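Local coordinates for protein acetyl xylan esterase (Paenibacillus sp. R4, PDB 6AGQ) that probably removes acetyl groups from acetylated xylan as a cold-active esterase of the alpha/beta-hydrolase superfamily, at residues A[106-114]-A[310-321]. Numbering follows the deposited sequence.
Sequences LQWASMGMA and EEAMMRFIEAYL
Glu310 bends at chi2 (77°) to bring its carboxylate beside the amide of Gln107, the two planes nearly coplanar. Gln107 NE2 donates to the anti lone pair of Glu310 OE2 at 2.6 Å, with an N-H...O angle of 153°, and the acceptor lies in the amide plane. Replacing Gln107 by an alanine would probably leave the Glu310 carboxylate without this donor and freer to turn. Further along, Met313 CB meets the edge of the Trp108 indole. Met314 reaches out as an extended chain; its CG lies 4.0 Å from Met111 SD and approaches Trp108 CZ3. Both helices pack on one side of the central sheet of this alpha/beta-hydrolase fold, their axes over 106-110 and 310-320 approaching to 11.8 Å at 31°, and Trp108 and Ile317 rest on Leu89 of strand 86-92. Ile317 divides its branches: CD1 comes within 3.4 Å of Trp108 CZ3, while CG2 lies 3.7 Å from SD of Met113, whose N closes the Schellman motif in which Gly112 ends helix 106-110. One residue on, Glu318 CG touches Met111 CE at 3.4 Å, and a water donates to both Glu318 OE2 and Met111 O. At the C-terminus, Leu321 CD2 packs 4.3 Å from Met113 CE.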
ATOM      1  N   LEU A 106       0.729  23.030  30.261  1.00 27.63           N
ATOM      2  CA  LEU A 106      -0.350  23.649  31.068  1.00 30.68           C
ATOM      3  C   LEU A 106      -1.077  22.753  32.099  1.00 27.36           C
ATOM      4  O   LEU A 106      -1.344  23.158  33.214  1.00 30.23           O
ATOM      5  CB  LEU A 106      -1.398  24.276  30.120  1.00 31.10           C
ATOM      6  CG  LEU A 106      -2.729  24.676  30.754  1.00 34.40           C
ATOM      7  CD1 LEU A 106      -2.557  25.753  31.849  1.00 32.83           C
ATOM      8  CD2 LEU A 106      -3.649  25.142  29.628  1.00 40.02           C
ATOM      9  N   GLN A 107      -1.541  21.631  31.645  1.00 29.25           N
ATOM     10  CA  GLN A 107      -2.139  20.605  32.473  1.00 34.40           C
ATOM     11  C   GLN A 107      -1.400  20.406  33.783  1.00 35.90           C
ATOM     12  O   GLN A 107      -2.016  20.395  34.842  1.00 37.59           O
ATOM     13  CB  GLN A 107      -2.184  19.259  31.777  1.00 39.83           C
ATOM     14  CG  GLN A 107      -1.684  19.217  30.333  1.00 50.94           C
ATOM     15  CD  GLN A 107      -1.556  17.805  29.830  1.00 56.89           C
ATOM     16  OE1 GLN A 107      -2.191  16.890  30.360  1.00 69.36           O
ATOM     17  NE2 GLN A 107      -0.725  17.612  28.814  1.00 59.35           N
ATOM     18  N   TRP A 108      -0.071  20.289  33.718  1.00 34.78           N
ATOM     19  CA  TRP A 108       0.741  20.099  34.930  1.00 30.23           C
ATOM     20  C   TRP A 108       0.717  21.330  35.782  1.00 31.00           C
ATOM     21  O   TRP A 108       0.487  21.196  36.973  1.00 31.87           O
ATOM     22  CB  TRP A 108       2.138  19.728  34.567  1.00 30.12           C
ATOM     23  CG  TRP A 108       2.155  18.577  33.603  1.00 29.27           C
ATOM     24  CD1 TRP A 108       2.738  18.572  32.397  1.00 27.53           C
ATOM     25  CD2 TRP A 108       1.548  17.283  33.773  1.00 31.08           C
ATOM     26  NE1 TRP A 108       2.523  17.399  31.776  1.00 34.08           N
ATOM     27  CE2 TRP A 108       1.834  16.555  32.613  1.00 31.24           C
ATOM     28  CE3 TRP A 108       0.819  16.661  34.815  1.00 36.14           C
ATOM     29  CZ2 TRP A 108       1.399  15.230  32.414  1.00 33.89           C
ATOM     30  CZ3 TRP A 108       0.401  15.336  34.646  1.00 35.15           C
ATOM     31  CH2 TRP A 108       0.686  14.635  33.444  1.00 36.98           C
ATOM     32  N   ALA A 109       0.852  22.533  35.173  1.00 31.13           N
ATOM     33  CA  ALA A 109       0.816  23.753  35.925  1.00 32.16           C
ATOM     34  C   ALA A 109      -0.525  23.997  36.603  1.00 34.63           C
ATOM     35  O   ALA A 109      -0.589  24.484  37.738  1.00 30.54           O
ATOM     36  CB  ALA A 109       1.178  24.944  35.047  1.00 36.66           C
ATOM     37  N   SER A 110      -1.612  23.670  35.927  1.00 34.64           N
ATOM     38  CA  SER A 110      -2.921  23.837  36.533  1.00 36.91           C
ATOM     39  C   SER A 110      -3.134  22.920  37.730  1.00 35.03           C
ATOM     40  O   SER A 110      -3.946  23.230  38.586  1.00 38.28           O
ATOM     41  CB  SER A 110      -4.029  23.644  35.484  1.00 38.81           C
ATOM     42  OG  SER A 110      -4.271  22.261  35.336  1.00 47.69           O
ATOM     43  N   MET A 111      -2.395  21.818  37.833  1.00 36.92           N
ATOM     44  CA  MET A 111      -2.399  21.007  39.082  1.00 36.72           C
ATOM     45  C   MET A 111      -1.430  21.490  40.145  1.00 35.54           C
ATOM     46  O   MET A 111      -1.149  20.758  41.120  1.00 36.48           O
ATOM     47  CB  MET A 111      -2.065  19.529  38.802  1.00 40.52           C
ATOM     48  CG  MET A 111      -2.925  18.871  37.744  1.00 45.05           C
ATOM     49  SD  MET A 111      -2.216  17.332  37.175  1.00 51.13           S
ATOM     50  CE  MET A 111      -2.547  16.253  38.567  1.00 46.88           C
ATOM     51  N   GLY A 112      -0.870  22.678  39.962  1.00 34.08           N
ATOM     52  CA  GLY A 112       0.076  23.257  40.926  1.00 35.14           C
ATOM     53  C   GLY A 112       1.512  22.737  40.809  1.00 32.47           C
ATOM     54  O   GLY A 112       2.245  22.711  41.776  1.00 34.83           O
ATOM     55  N   MET A 113       1.923  22.333  39.630  1.00 33.36           N
ATOM     56  CA  MET A 113       3.244  21.746  39.461  1.00 31.64           C
ATOM     57  C   MET A 113       4.058  22.571  38.539  1.00 28.09           C
ATOM     58  O   MET A 113       3.536  23.237  37.670  1.00 27.04           O
ATOM     59  CB  MET A 113       3.104  20.351  38.889  1.00 35.05           C
ATOM     60  CG  MET A 113       2.599  19.373  39.924  1.00 38.70           C
ATOM     61  SD  MET A 113       1.769  17.940  39.231  1.00 53.26           S
ATOM     62  CE  MET A 113       2.865  17.388  37.913  1.00 44.67           C
ATOM     63  N   ALA A 114       5.362  22.505  38.706  1.00 25.42           N
ATOM     64  CA  ALA A 114       6.276  22.975  37.696  1.00 23.68           C
ATOM     65  C   ALA A 114       6.454  21.897  36.648  1.00 24.71           C
ATOM     66  O   ALA A 114       6.214  20.736  36.919  1.00 26.44           O
ATOM     67  CB  ALA A 114       7.604  23.302  38.328  1.00 24.94           C
ATOM     68  N   GLU A 310      -3.859  10.600  29.439  1.00 34.64           N
ATOM     69  CA  GLU A 310      -3.499  11.824  30.113  1.00 39.60           C
ATOM     70  C   GLU A 310      -4.146  11.890  31.483  1.00 38.88           C
ATOM     71  O   GLU A 310      -3.471  12.138  32.487  1.00 36.30           O
ATOM     72  CB  GLU A 310      -3.871  13.034  29.247  1.00 47.69           C
ATOM     73  CG  GLU A 310      -2.901  14.185  29.404  1.00 61.03           C
ATOM     74  CD  GLU A 310      -1.584  13.992  28.647  1.00 65.03           C
ATOM     75  OE1 GLU A 310      -1.218  12.843  28.313  1.00 71.73           O
ATOM     76  OE2 GLU A 310      -0.912  15.007  28.374  1.00 75.41           O
ATOM     77  N   GLU A 311      -5.448  11.626  31.502  1.00 35.11           N
ATOM     78  CA  GLU A 311      -6.191  11.454  32.720  1.00 38.67           C
ATOM     79  C   GLU A 311      -5.638  10.374  33.651  1.00 36.03           C
ATOM     80  O   GLU A 311      -5.658  10.538  34.849  1.00 35.83           O
ATOM     81  CB  GLU A 311      -7.641  11.069  32.396  1.00 46.82           C
ATOM     82  CG  GLU A 311      -8.571  11.020  33.616  1.00 50.99           C
ATOM     83  CD  GLU A 311     -10.051  10.826  33.260  1.00 61.47           C
ATOM     84  OE1 GLU A 311     -10.729  10.068  34.019  1.00 60.03           O
ATOM     85  OE2 GLU A 311     -10.527  11.432  32.242  1.00 62.46           O
ATOM     86  N   ALA A 312      -5.252   9.234  33.110  1.00 32.28           N
ATOM     87  CA  ALA A 312      -4.716   8.147  33.918  1.00 31.95           C
ATOM     88  C   ALA A 312      -3.426   8.621  34.672  1.00 32.45           C
ATOM     89  O   ALA A 312      -3.205   8.256  35.822  1.00 27.72           O
ATOM     90  CB  ALA A 312      -4.409   6.950  33.014  1.00 33.93           C
ATOM     91  N   MET A 313      -2.598   9.438  33.997  1.00 31.63           N
ATOM     92  CA  MET A 313      -1.344   9.967  34.564  1.00 32.56           C
ATOM     93  C   MET A 313      -1.614  11.044  35.626  1.00 30.57           C
ATOM     94  O   MET A 313      -1.033  11.023  36.707  1.00 29.37           O
ATOM     95  CB  MET A 313      -0.453  10.523  33.493  1.00 32.88           C
ATOM     96  CG  MET A 313       0.071   9.450  32.591  1.00 38.28           C
ATOM     97  SD  MET A 313       1.219  10.191  31.441  1.00 43.95           S
ATOM     98  CE  MET A 313       0.184  11.029  30.255  1.00 43.60           C
ATOM     99  N   MET A 314      -2.561  11.909  35.331  1.00 29.29           N
ATOM    100  CA  MET A 314      -3.055  12.889  36.293  1.00 34.69           C
ATOM    101  C   MET A 314      -3.483  12.255  37.582  1.00 30.90           C
ATOM    102  O   MET A 314      -2.998  12.680  38.600  1.00 34.37           O
ATOM    103  CB  MET A 314      -4.142  13.769  35.694  1.00 36.27           C
ATOM    104  CG  MET A 314      -3.623  14.685  34.598  1.00 40.91           C
ATOM    105  SD  MET A 314      -5.000  15.541  33.816  1.00 49.14           S
ATOM    106  CE  MET A 314      -4.297  16.180  32.292  1.00 57.30           C
ATOM    107  N   ARG A 315      -4.314  11.212  37.549  1.00 32.95           N
ATOM    108  CA  ARG A 315      -4.744  10.483  38.789  1.00 33.67           C
ATOM    109  C   ARG A 315      -3.586   9.854  39.562  1.00 31.48           C
ATOM    110  O   ARG A 315      -3.537   9.890  40.777  1.00 38.62           O
ATOM    111  CB  ARG A 315      -5.721   9.350  38.466  1.00 39.36           C
ATOM    112  CG  ARG A 315      -7.075   9.791  37.950  1.00 46.07           C
ATOM    113  CD  ARG A 315      -8.084   8.650  37.871  1.00 53.32           C
ATOM    114  NE  ARG A 315      -9.336   9.148  37.281  1.00 58.36           N
ATOM    115  CZ  ARG A 315     -10.331   9.765  37.939  1.00 59.37           C
ATOM    116  NH1 ARG A 315     -10.296   9.972  39.268  1.00 56.33           N
ATOM    117  NH2 ARG A 315     -11.385  10.192  37.241  1.00 58.20           N
ATOM    118  N   PHE A 316      -2.673   9.227  38.833  1.00 28.68           N
ATOM    119  CA  PHE A 316      -1.458   8.674  39.375  1.00 26.60           C
ATOM    120  C   PHE A 316      -0.580   9.710  40.076  1.00 26.07           C
ATOM    121  O   PHE A 316      -0.151   9.496  41.223  1.00 25.53           O
ATOM    122  CB  PHE A 316      -0.697   8.009  38.221  1.00 28.02           C
ATOM    123  CG  PHE A 316       0.521   7.268  38.650  1.00 27.60           C
ATOM    124  CD1 PHE A 316       0.408   6.054  39.310  1.00 32.69           C
ATOM    125  CD2 PHE A 316       1.773   7.756  38.351  1.00 29.34           C
ATOM    126  CE1 PHE A 316       1.542   5.353  39.730  1.00 32.25           C
ATOM    127  CE2 PHE A 316       2.894   7.065  38.718  1.00 31.11           C
ATOM    128  CZ  PHE A 316       2.779   5.866  39.409  1.00 33.29           C
ATOM    129  N   ILE A 317      -0.326  10.813  39.376  1.00 25.62           N
ATOM    130  CA  ILE A 317       0.421  11.938  39.914  1.00 28.51           C
ATOM    131  C   ILE A 317      -0.271  12.551  41.142  1.00 32.52           C
ATOM    132  O   ILE A 317       0.385  12.789  42.168  1.00 33.39           O
ATOM    133  CB  ILE A 317       0.719  12.976  38.826  1.00 29.77           C
ATOM    134  CG1 ILE A 317       1.869  12.424  37.987  1.00 34.22           C
ATOM    135  CG2 ILE A 317       1.076  14.347  39.451  1.00 32.38           C
ATOM    136  CD1 ILE A 317       2.032  13.076  36.647  1.00 36.49           C
ATOM    137  N   GLU A 318      -1.577  12.793  41.044  1.00 33.29           N
ATOM    138  CA  GLU A 318      -2.330  13.345  42.184  1.00 36.75           C
ATOM    139  C   GLU A 318      -2.292  12.429  43.366  1.00 35.61           C
ATOM    140  O   GLU A 318      -2.227  12.900  44.485  1.00 41.30           O
ATOM    141  CB  GLU A 318      -3.788  13.662  41.806  1.00 44.60           C
ATOM    142  CG  GLU A 318      -4.033  15.104  41.375  1.00 54.87           C
ATOM    143  CD  GLU A 318      -4.653  15.908  42.505  1.00 63.78           C
ATOM    144  OE1 GLU A 318      -5.883  15.741  42.725  1.00 73.34           O
ATOM    145  OE2 GLU A 318      -3.916  16.669  43.178  1.00 57.64           O
ATOM    146  N   ALA A 319      -2.365  11.108  43.143  1.00 31.64           N
ATOM    147  CA  ALA A 319      -2.325  10.176  44.263  1.00 30.60           C
ATOM    148  C   ALA A 319      -1.014  10.014  44.960  1.00 31.28           C
ATOM    149  O   ALA A 319      -0.989   9.732  46.157  1.00 36.43           O
ATOM    150  CB  ALA A 319      -2.825   8.804  43.811  1.00 31.48           C
ATOM    151  N   TYR A 320       0.081  10.053  44.218  1.00 30.81           N
ATOM    152  CA  TYR A 320       1.383   9.559  44.722  1.00 32.99           C
ATOM    153  C   TYR A 320       2.536  10.569  44.735  1.00 31.91           C
ATOM    154  O   TYR A 320       3.494  10.343  45.438  1.00 31.88           O
ATOM    155  CB  TYR A 320       1.834   8.301  43.939  1.00 33.25           C
ATOM    156  CG  TYR A 320       0.910   7.096  44.100  1.00 33.02           C
ATOM    157  CD1 TYR A 320       0.817   6.424  45.319  1.00 31.33           C
ATOM    158  CD2 TYR A 320       0.131   6.626  43.020  1.00 32.37           C
ATOM    159  CE1 TYR A 320      -0.035   5.326  45.474  1.00 32.43           C
ATOM    160  CE2 TYR A 320      -0.728   5.542  43.174  1.00 32.70           C
ATOM    161  CZ  TYR A 320      -0.811   4.905  44.397  1.00 30.63           C
ATOM    162  OH  TYR A 320      -1.643   3.849  44.541  1.00 33.69           O
ATOM    163  N   LEU A 321       2.492  11.619  43.918  1.00 34.02           N
ATOM    164  CA  LEU A 321       3.601  12.572  43.878  1.00 35.76           C
ATOM    165  C   LEU A 321       3.371  13.563  45.014  1.00 40.38           C
ATOM    166  O   LEU A 321       4.116  13.534  45.995  1.00 51.97           O
ATOM    167  CB  LEU A 321       3.654  13.325  42.567  1.00 34.94           C
ATOM    168  CG  LEU A 321       4.876  14.228  42.312  1.00 32.98           C
ATOM    169  CD1 LEU A 321       6.111  13.400  42.155  1.00 34.65           C
ATOM    170  CD2 LEU A 321       4.668  15.117  41.095  1.00 31.81           C
TER
HETATM  171  O   HOH W   1      -3.184  19.242  42.394  1.00 48.80           O